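Local coordinates for protein branched-chain amino acid aminotransferase (Thermoproteus uzoniensis, PDB 5CE8) that probably transfers the amino group between branched-chain amino acids (leucine, isoleucine, valine) and 2-oxoglutarate, using pyridoxal 5'-phosphate as cofactor, at residues R151-K162 / E216-T224; I186-V194 / K242-Y250. One frame throughout, in Å; residues are numbered along the deposited sequence.

Interaction 1. Residues R151-K162 / E216-T224; sequences RVHTSMMPVMAK and EDGILEGIT. With PLP (pyridoxal-5'-phosphate), chain D.
The carbonyl oxygen of G218 is gripped by two nitrogens of R151: NE at 3.0 Å with an N-H...O angle of 152°, and, weakly, NH2 at 3.3 Å. NE meets this oxygen nearly end-on (C=O...N angle 167°), and the oxygen lies at the edge of the guanidinium, in its plane. Contacts on both faces also fix the tilt of the group. V159 CG1 sits 4.0 Å above one face, over its centre, and the methyl C2A of the cofactor lies over the opposite one. Here the two segments form part of the cofactor pocket of a class IV aminotransferase, where K162 NZ is covalently joined to PLP C4A, as expected of an internal aldimine. L220 covers one face of the pyridine ring: its CB stands 3.6 Å from PLP C2 and its CD2 3.7 Å from PLP C4. CG, anti to the backbone N (chi1 -173°), carries the fork over the cofactor; CD1 turns to K162, 3.7 Å from its CB, and the two side chains cross at about a right angle. G222 is the N-cap of helix 223-235, whose first amides meet the phosphate: I223 N bonds O3P, while O2P takes both T224 N and, at 2.9 Å, T224 OG1.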
loop_
_atom_site.group_PDB
_atom_site.type_symbol
_atom_site.label_atom_id
_atom_site.label_comp_id
_atom_site.label_asym_id
_atom_site.label_seq_id
_atom_site.Cartn_x
_atom_site.Cartn_y
_atom_site.Cartn_z
ATOM N N ARG A 151 -8.621 3.248 -9.924
ATOM C CA ARG A 151 -8.211 4.540 -10.471
ATOM C C ARG A 151 -6.691 4.741 -10.440
ATOM O O ARG A 151 -6.024 4.504 -9.438
ATOM C CB ARG A 151 -8.909 5.677 -9.705
ATOM C CG ARG A 151 -8.696 7.095 -10.136
ATOM C CD ARG A 151 -9.402 7.622 -11.421
ATOM N NE ARG A 151 -9.281 9.086 -11.374
ATOM C CZ ARG A 151 -9.034 9.933 -12.399
ATOM N NH1 ARG A 151 -8.990 9.524 -13.649
ATOM N NH2 ARG A 151 -8.875 11.244 -12.151
ATOM N N VAL A 152 -6.157 5.279 -11.499
ATOM C CA VAL A 152 -4.721 5.391 -11.601
ATOM C C VAL A 152 -4.364 6.406 -10.456
ATOM O O VAL A 152 -5.155 7.342 -10.185
ATOM C CB VAL A 152 -4.222 5.740 -13.045
ATOM C CG1 VAL A 152 -4.712 6.998 -13.601
ATOM C CG2 VAL A 152 -2.722 5.828 -13.073
ATOM N N HIS A 153 -3.228 6.217 -9.806
ATOM C CA HIS A 153 -2.856 6.893 -8.573
ATOM C C HIS A 153 -1.990 8.145 -8.855
ATOM O O HIS A 153 -1.216 8.170 -9.817
ATOM C CB HIS A 153 -2.113 5.912 -7.680
ATOM C CG HIS A 153 -1.990 6.373 -6.245
ATOM N ND1 HIS A 153 -0.849 6.947 -5.743
ATOM C CD2 HIS A 153 -2.890 6.371 -5.224
ATOM C CE1 HIS A 153 -1.050 7.299 -4.495
ATOM N NE2 HIS A 153 -2.277 6.929 -4.145
ATOM N N THR A 154 -2.152 9.185 -8.030
ATOM C CA THR A 154 -1.349 10.454 -8.161
ATOM C C THR A 154 0.202 10.273 -8.202
ATOM O O THR A 154 0.917 11.065 -8.881
ATOM C CB THR A 154 -1.788 11.497 -7.036
ATOM O OG1 THR A 154 -1.078 12.751 -7.103
ATOM C CG2 THR A 154 -1.473 10.911 -5.589
ATOM N N SER A 155 0.713 9.275 -7.431
ATOM C CA SER A 155 2.139 8.857 -7.386
ATOM C C SER A 155 2.669 8.375 -8.732
ATOM O O SER A 155 3.887 8.264 -8.908
ATOM C CB SER A 155 2.371 7.700 -6.383
ATOM O OG SER A 155 1.822 6.470 -6.858
ATOM N N MET A 156 1.762 8.103 -9.677
ATOM C CA MET A 156 2.109 7.578 -10.993
ATOM C C MET A 156 1.673 8.398 -12.224
ATOM O O MET A 156 2.422 8.431 -13.223
ATOM C CB MET A 156 1.453 6.173 -11.098
ATOM C CG MET A 156 1.821 5.221 -9.982
ATOM S SD MET A 156 0.561 3.889 -9.820
ATOM C CE MET A 156 1.243 3.326 -8.269
ATOM N N MET A 157 0.495 9.052 -12.170
ATOM C CA MET A 157 0.149 10.092 -13.154
ATOM C C MET A 157 -0.670 11.210 -12.490
ATOM O O MET A 157 -1.307 10.939 -11.491
ATOM C CB MET A 157 -0.664 9.529 -14.289
ATOM C CG MET A 157 -0.005 8.427 -15.177
ATOM S SD MET A 157 -1.270 7.934 -16.364
ATOM C CE MET A 157 -0.187 6.840 -17.218
ATOM N N PRO A 158 -0.739 12.403 -13.120
ATOM C CA PRO A 158 -1.336 13.566 -12.450
ATOM C C PRO A 158 -2.787 13.645 -12.747
ATOM O O PRO A 158 -3.234 14.415 -13.600
ATOM C CB PRO A 158 -0.505 14.781 -12.958
ATOM C CG PRO A 158 0.180 14.311 -14.097
ATOM C CD PRO A 158 0.245 12.823 -14.105
ATOM N N VAL A 159 -3.527 12.791 -12.010
ATOM C CA VAL A 159 -4.902 12.547 -12.213
ATOM C C VAL A 159 -5.819 13.746 -12.241
ATOM O O VAL A 159 -6.809 13.760 -12.959
ATOM C CB VAL A 159 -5.457 11.520 -11.277
ATOM C CG1 VAL A 159 -5.006 10.209 -11.830
ATOM C CG2 VAL A 159 -5.008 11.738 -9.838
ATOM N N MET A 160 -5.428 14.809 -11.563
ATOM C CA MET A 160 -6.240 16.048 -11.569
ATOM C C MET A 160 -6.172 16.702 -12.939
ATOM O O MET A 160 -6.902 17.577 -13.183
ATOM C CB MET A 160 -5.719 17.002 -10.511
ATOM C CG MET A 160 -5.871 16.359 -9.116
ATOM S SD MET A 160 -5.886 17.325 -7.595
ATOM C CE MET A 160 -6.550 18.847 -8.224
ATOM N N ALA A 161 -5.210 16.361 -13.752
ATOM C CA ALA A 161 -5.174 16.913 -15.089
ATOM C C ALA A 161 -6.070 16.056 -15.950
ATOM O O ALA A 161 -6.002 14.835 -15.840
ATOM C CB ALA A 161 -3.808 16.861 -15.599
ATOM N N LYS A 162 -6.795 16.682 -16.887
ATOM C CA LYS A 162 -7.655 15.977 -17.842
ATOM C C LYS A 162 -6.776 15.567 -18.984
ATOM O O LYS A 162 -6.767 16.142 -20.112
ATOM C CB LYS A 162 -8.818 16.859 -18.198
ATOM C CG LYS A 162 -10.014 16.034 -18.699
ATOM C CD LYS A 162 -11.328 16.898 -18.653
ATOM C CE LYS A 162 -12.518 16.150 -19.133
ATOM N NZ LYS A 162 -12.870 15.116 -18.104
ATOM N N GLU A 216 -8.397 15.299 -2.877
ATOM C CA GLU A 216 -7.190 14.572 -2.639
ATOM C C GLU A 216 -7.278 13.093 -2.942
ATOM O O GLU A 216 -6.271 12.420 -2.903
ATOM C CB GLU A 216 -6.712 14.797 -1.200
ATOM C CG GLU A 216 -7.676 14.531 -0.098
ATOM C CD GLU A 216 -8.456 15.800 0.359
ATOM O OE1 GLU A 216 -8.691 16.755 -0.441
ATOM O OE2 GLU A 216 -8.855 15.855 1.516
ATOM N N ASP A 217 -8.502 12.572 -3.072
ATOM C CA ASP A 217 -8.707 11.147 -3.181
ATOM C C ASP A 217 -8.285 10.537 -4.559
ATOM O O ASP A 217 -8.235 9.324 -4.692
ATOM C CB ASP A 217 -10.112 10.712 -2.778
ATOM C CG ASP A 217 -10.240 10.365 -1.224
ATOM O OD1 ASP A 217 -9.351 10.747 -0.438
ATOM O OD2 ASP A 217 -11.270 9.777 -0.832
ATOM N N GLY A 218 -7.988 11.379 -5.567
ATOM C CA GLY A 218 -7.708 10.894 -6.862
ATOM C C GLY A 218 -8.755 11.246 -7.912
ATOM O O GLY A 218 -8.708 10.651 -8.870
ATOM N N ILE A 219 -9.677 12.205 -7.687
ATOM C CA ILE A 219 -10.698 12.632 -8.692
ATOM C C ILE A 219 -10.158 13.647 -9.683
ATOM O O ILE A 219 -9.086 14.281 -9.451
ATOM C CB ILE A 219 -11.999 13.198 -8.045
ATOM C CG1 ILE A 219 -11.706 14.434 -7.151
ATOM C CG2 ILE A 219 -12.648 12.154 -7.125
ATOM C CD1 ILE A 219 -12.928 15.230 -6.760
ATOM N N LEU A 220 -10.848 13.739 -10.823
ATOM C CA LEU A 220 -10.746 14.949 -11.583
ATOM C C LEU A 220 -11.778 15.920 -10.959
ATOM O O LEU A 220 -12.885 15.484 -10.620
ATOM C CB LEU A 220 -11.011 14.612 -13.031
ATOM C CG LEU A 220 -10.708 15.927 -13.756
ATOM C CD1 LEU A 220 -9.595 15.642 -14.743
ATOM C CD2 LEU A 220 -11.952 16.564 -14.270
ATOM N N GLU A 221 -11.348 17.148 -10.686
ATOM C CA GLU A 221 -12.167 18.262 -10.153
ATOM C C GLU A 221 -13.237 18.691 -11.180
ATOM O O GLU A 221 -13.027 19.586 -11.908
ATOM C CB GLU A 221 -11.312 19.447 -9.732
ATOM C CG GLU A 221 -12.133 20.539 -9.001
ATOM C CD GLU A 221 -11.273 21.607 -8.361
ATOM O OE1 GLU A 221 -10.031 21.615 -8.577
ATOM O OE2 GLU A 221 -11.832 22.508 -7.661
ATOM N N GLY A 222 -14.381 18.032 -11.224
ATOM C CA GLY A 222 -15.336 18.303 -12.230
ATOM C C GLY A 222 -15.952 19.663 -11.945
ATOM O O GLY A 222 -16.165 20.069 -10.769
ATOM N N ILE A 223 -16.276 20.303 -13.037
ATOM C CA ILE A 223 -17.012 21.529 -13.103
ATOM C C ILE A 223 -18.513 21.262 -12.914
ATOM O O ILE A 223 -19.201 22.124 -12.404
ATOM C CB ILE A 223 -16.716 22.256 -14.405
ATOM C CG1 ILE A 223 -15.324 22.852 -14.231
ATOM C CG2 ILE A 223 -17.734 23.383 -14.680
ATOM C CD1 ILE A 223 -14.633 23.412 -15.429
ATOM N N THR A 224 -19.017 20.111 -13.321
ATOM C CA THR A 224 -20.355 19.731 -12.941
ATOM C C THR A 224 -20.421 19.510 -11.421
ATOM O O THR A 224 -21.377 19.967 -10.764
ATOM C CB THR A 224 -20.821 18.485 -13.733
ATOM O OG1 THR A 224 -20.636 18.739 -15.157
ATOM C CG2 THR A 224 -22.282 18.252 -13.474
HETATM N N1 PLP D . -14.209 12.488 -13.851
HETATM C C2 PLP D . -13.215 12.305 -14.715
HETATM C C2A PLP D . -12.246 11.174 -14.544
HETATM C C3 PLP D . -13.098 13.134 -15.906
HETATM O O3 PLP D . -12.108 12.865 -16.848
HETATM C C4 PLP D . -14.088 14.230 -16.097
HETATM C C4A PLP D . -14.056 15.172 -17.283
HETATM C C5 PLP D . -15.128 14.349 -15.036
HETATM C C6 PLP D . -15.104 13.425 -13.954
HETATM C C5A PLP D . -16.263 15.333 -15.057
HETATM O O4P PLP D . -15.823 16.638 -15.172
HETATM P P PLP D . -16.814 17.727 -15.738
HETATM O O1P PLP D . -17.299 17.312 -17.169
HETATM O O2P PLP D . -17.834 17.946 -14.704
HETATM O O3P PLP D . -16.033 18.988 -15.980
#

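Interaction 2. Residues I186-V194 / K242-Y250; sequences IMLNAEGKV and KSITREELY
V194 and I244 are tied by one direct backbone bond, V194 N to I244 O at 2.9 Å, with the donor close to the carbonyl axis (C=O...N angle 170°). Two waters add to it, one linking V194 O with I244 N and the other G192 O with R246 N. The V194 side chain has CG1 anti to its own N (chi1 174°), which brings CG2 beside that N and over the start of helix 246-250, against the T245 carbonyl carbon and R246 N, with L249 CD1 a little farther off, while its CB lies 3.9 Å from I244 CG2. L249 has an unusual first torsion, -126°, away from the staggered positions; its CD1 meets I186 CD1 tip to tip at 3.7 Å. K193, bent at chi2 and chi4, lays CG 4.0 Å from S243 CB while its NZ bonds E191 O in its own turn. R246 leaves the helix extended through CG and CD. Its CG lies 3.9 Å above one face of the Y250 ring, toward the rim, and its guanidinium passes L188 CD1 before its NH2 forms a salt bridge with D271 of the same chain and a hydrogen bond with S148 of a neighbouring subunit. T245 and E248 form a capping box: E248 N bonds T245 OG1 at 3.2 Å, and T245 N bonds E248 OE1 at 2.8 Å. The turn N189-G192 joins antiparallel strands 184-188 and 194-197 as a hairpin, and helix 246-250 packs beside it. Strand 201-206 lines the apolar layer, I202 touching I186 and V194, and I204 touching I244 and L249; strand 142-146 borders I186 and L188, whereas M187 packs on helix 167-179.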
loop_
_atom_site.group_PDB
_atom_site.type_symbol
_atom_site.label_atom_id
_atom_site.label_comp_id
_atom_site.label_asym_id
_atom_site.label_seq_id
_atom_site.Cartn_x
_atom_site.Cartn_y
_atom_site.Cartn_z
ATOM N N ILE A 186 -17.897 2.075 -11.412
ATOM C CA ILE A 186 -17.388 2.876 -10.272
ATOM C C ILE A 186 -16.013 2.368 -10.006
ATOM O O ILE A 186 -15.832 1.202 -9.889
ATOM C CB ILE A 186 -18.287 2.776 -8.969
ATOM C CG1 ILE A 186 -19.493 3.738 -9.078
ATOM C CG2 ILE A 186 -17.570 3.300 -7.721
ATOM C CD1 ILE A 186 -20.690 3.201 -8.459
ATOM N N MET A 187 -15.063 3.274 -9.704
ATOM C CA MET A 187 -13.723 2.900 -9.478
ATOM C C MET A 187 -13.311 3.335 -8.080
ATOM O O MET A 187 -13.571 4.514 -7.672
ATOM C CB MET A 187 -12.772 3.637 -10.475
ATOM C CG MET A 187 -12.673 2.948 -11.841
ATOM S SD MET A 187 -11.308 3.605 -12.874
ATOM C CE MET A 187 -12.252 4.926 -13.335
ATOM N N LEU A 188 -12.730 2.397 -7.362
ATOM C CA LEU A 188 -12.054 2.631 -6.086
ATOM C C LEU A 188 -10.663 3.198 -6.365
ATOM O O LEU A 188 -10.047 2.857 -7.363
ATOM C CB LEU A 188 -11.921 1.371 -5.325
ATOM C CG LEU A 188 -13.191 0.628 -4.988
ATOM C CD1 LEU A 188 -13.021 -0.483 -3.951
ATOM C CD2 LEU A 188 -14.248 1.626 -4.469
ATOM N N ASN A 189 -10.157 4.070 -5.499
ATOM C CA ASN A 189 -8.738 4.463 -5.533
ATOM C C ASN A 189 -7.764 3.371 -4.904
ATOM O O ASN A 189 -8.231 2.293 -4.476
ATOM C CB ASN A 189 -8.534 5.852 -4.959
ATOM C CG ASN A 189 -8.698 5.912 -3.431
ATOM O OD1 ASN A 189 -9.091 4.907 -2.773
ATOM N ND2 ASN A 189 -8.618 7.131 -2.906
ATOM N N ALA A 190 -6.441 3.616 -4.862
ATOM C CA ALA A 190 -5.492 2.554 -4.437
ATOM C C ALA A 190 -5.735 2.213 -2.959
ATOM O O ALA A 190 -5.415 1.162 -2.490
ATOM C CB ALA A 190 -4.103 3.001 -4.543
ATOM N N GLU A 191 -6.294 3.142 -2.237
ATOM C CA GLU A 191 -6.499 3.044 -0.790
ATOM C C GLU A 191 -7.885 2.451 -0.527
ATOM O O GLU A 191 -8.291 2.295 0.631
ATOM C CB GLU A 191 -6.364 4.429 -0.126
ATOM C CG GLU A 191 -4.935 5.059 -0.210
ATOM C CD GLU A 191 -4.641 5.876 -1.470
ATOM O OE1 GLU A 191 -5.547 5.986 -2.335
ATOM O OE2 GLU A 191 -3.452 6.438 -1.613
ATOM N N GLY A 192 -8.625 2.171 -1.571
ATOM C CA GLY A 192 -9.877 1.438 -1.462
ATOM C C GLY A 192 -11.155 2.236 -1.325
ATOM O O GLY A 192 -12.167 1.666 -1.064
ATOM N N LYS A 193 -11.085 3.566 -1.515
ATOM C CA LYS A 193 -12.187 4.485 -1.344
ATOM C C LYS A 193 -12.758 4.734 -2.721
ATOM O O LYS A 193 -11.963 4.839 -3.670
ATOM C CB LYS A 193 -11.796 5.848 -0.862
ATOM C CG LYS A 193 -10.968 5.929 0.396
ATOM C CD LYS A 193 -11.578 5.190 1.602
ATOM C CE LYS A 193 -10.576 5.312 2.770
ATOM N NZ LYS A 193 -9.419 4.390 2.520
ATOM N N VAL A 194 -14.094 4.845 -2.802
ATOM C CA VAL A 194 -14.816 5.197 -4.087
ATOM C C VAL A 194 -14.322 6.560 -4.586
ATOM O O VAL A 194 -14.313 7.565 -3.857
ATOM C CB VAL A 194 -16.357 5.239 -3.838
ATOM C CG1 VAL A 194 -17.182 5.732 -5.065
ATOM C CG2 VAL A 194 -16.874 3.889 -3.456
ATOM N N LYS A 242 -15.860 14.199 1.686
ATOM C CA LYS A 242 -15.273 13.196 2.585
ATOM C C LYS A 242 -15.095 11.862 1.797
ATOM O O LYS A 242 -15.911 11.501 0.910
ATOM C CB LYS A 242 -16.271 13.117 3.727
ATOM C CG LYS A 242 -16.054 12.313 4.962
ATOM N N SER A 243 -14.105 11.068 2.175
ATOM C CA SER A 243 -13.943 9.798 1.509
ATOM C C SER A 243 -15.171 8.930 1.659
ATOM O O SER A 243 -15.853 9.013 2.729
ATOM C CB SER A 243 -12.732 9.080 2.015
ATOM O OG SER A 243 -11.633 9.911 1.774
ATOM N N ILE A 244 -15.519 8.236 0.570
ATOM C CA ILE A 244 -16.652 7.337 0.535
ATOM C C ILE A 244 -16.209 5.875 0.487
ATOM O O ILE A 244 -15.493 5.552 -0.362
ATOM C CB ILE A 244 -17.527 7.675 -0.713
ATOM C CG1 ILE A 244 -18.278 8.967 -0.397
ATOM C CG2 ILE A 244 -18.589 6.603 -0.917
ATOM C CD1 ILE A 244 -18.988 9.529 -1.579
ATOM N N THR A 245 -16.723 4.971 1.342
ATOM C CA THR A 245 -16.421 3.569 1.132
ATOM C C THR A 245 -17.495 2.885 0.229
ATOM O O THR A 245 -18.567 3.370 0.046
ATOM C CB THR A 245 -16.397 2.842 2.437
ATOM O OG1 THR A 245 -17.676 2.983 3.004
ATOM C CG2 THR A 245 -15.391 3.470 3.350
ATOM N N ARG A 246 -17.154 1.720 -0.256
ATOM C CA ARG A 246 -18.084 0.849 -0.823
ATOM C C ARG A 246 -19.367 0.559 0.047
ATOM O O ARG A 246 -20.435 0.658 -0.454
ATOM C CB ARG A 246 -17.317 -0.358 -1.170
ATOM C CG ARG A 246 -18.033 -1.608 -1.618
ATOM C CD ARG A 246 -16.854 -2.604 -1.752
ATOM N NE ARG A 246 -17.264 -3.355 -2.818
ATOM C CZ ARG A 246 -16.581 -3.827 -3.815
ATOM N NH1 ARG A 246 -15.248 -3.952 -3.854
ATOM N NH2 ARG A 246 -17.416 -4.335 -4.706
ATOM N N GLU A 247 -19.184 0.244 1.314
ATOM C CA GLU A 247 -20.274 0.135 2.304
ATOM C C GLU A 247 -21.251 1.318 2.375
ATOM O O GLU A 247 -22.440 1.109 2.378
ATOM C CB GLU A 247 -19.746 -0.243 3.726
ATOM C CG GLU A 247 -18.832 -1.502 3.697
ATOM C CD GLU A 247 -17.427 -1.093 3.735
ATOM O OE1 GLU A 247 -16.919 -0.682 2.658
ATOM O OE2 GLU A 247 -16.891 -1.142 4.841
ATOM N N GLU A 248 -20.775 2.531 2.286
ATOM C CA GLU A 248 -21.603 3.749 2.295
ATOM C C GLU A 248 -22.303 3.859 0.960
ATOM O O GLU A 248 -23.393 4.404 0.886
ATOM C CB GLU A 248 -20.763 5.015 2.538
ATOM C CG GLU A 248 -20.102 5.008 3.892
ATOM C CD GLU A 248 -19.142 6.129 4.062
ATOM O OE1 GLU A 248 -18.372 6.400 3.096
ATOM O OE2 GLU A 248 -19.099 6.709 5.215
ATOM N N LEU A 249 -21.722 3.327 -0.092
ATOM C CA LEU A 249 -22.433 3.385 -1.379
ATOM C C LEU A 249 -23.688 2.395 -1.372
ATOM O O LEU A 249 -24.833 2.717 -1.852
ATOM C CB LEU A 249 -21.515 2.922 -2.484
ATOM C CG LEU A 249 -21.245 3.793 -3.722
ATOM C CD1 LEU A 249 -20.696 2.861 -4.796
ATOM C CD2 LEU A 249 -22.437 4.564 -4.245
ATOM N N TYR A 250 -23.388 1.165 -0.955
ATOM C CA TYR A 250 -24.346 0.055 -0.830
ATOM C C TYR A 250 -25.546 0.456 0.024
ATOM O O TYR A 250 -26.652 -0.017 -0.244
ATOM C CB TYR A 250 -23.639 -1.150 -0.234
ATOM C CG TYR A 250 -22.776 -2.023 -1.162
ATOM C CD1 TYR A 250 -22.420 -1.624 -2.475
ATOM C CD2 TYR A 250 -22.305 -3.196 -0.714
ATOM C CE1 TYR A 250 -21.623 -2.438 -3.286
ATOM C CE2 TYR A 250 -21.496 -4.001 -1.445
ATOM C CZ TYR A 250 -21.205 -3.637 -2.782
ATOM O OH TYR A 250 -20.410 -4.475 -3.484
HETATM O O HOH W 1 -14.364 0.261 -0.126
HETATM O O HOH W 2 -13.485 8.749 -1.521
#

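How the interactions relate
Both contacts are buried, but the centre of interaction 1 is about 12 Å, and that of interaction 2 about 20 Å, from the centre of the chain; the I186 side chain is still about 11 Å from PLP. Their chemistry differs accordingly: 151-162/216-224 relies on a guanidinium, a lysine covalently joined to the cofactor and phosphate-binding amides, whereas 186-194/242-250 combines aliphatic packing with one direct backbone bond, two water bridges and a capped helix. They share strand 184-188, R151 being backbone-bonded to L188, and touch through probable hydrogen bonds S243 OG-D217 OD2 (2.6 Å) and H153 NE2-E191 OE2 (2.8 Å). Across a subunit boundary, E247 of one copy bonds T154 OG1 and M160 N of another.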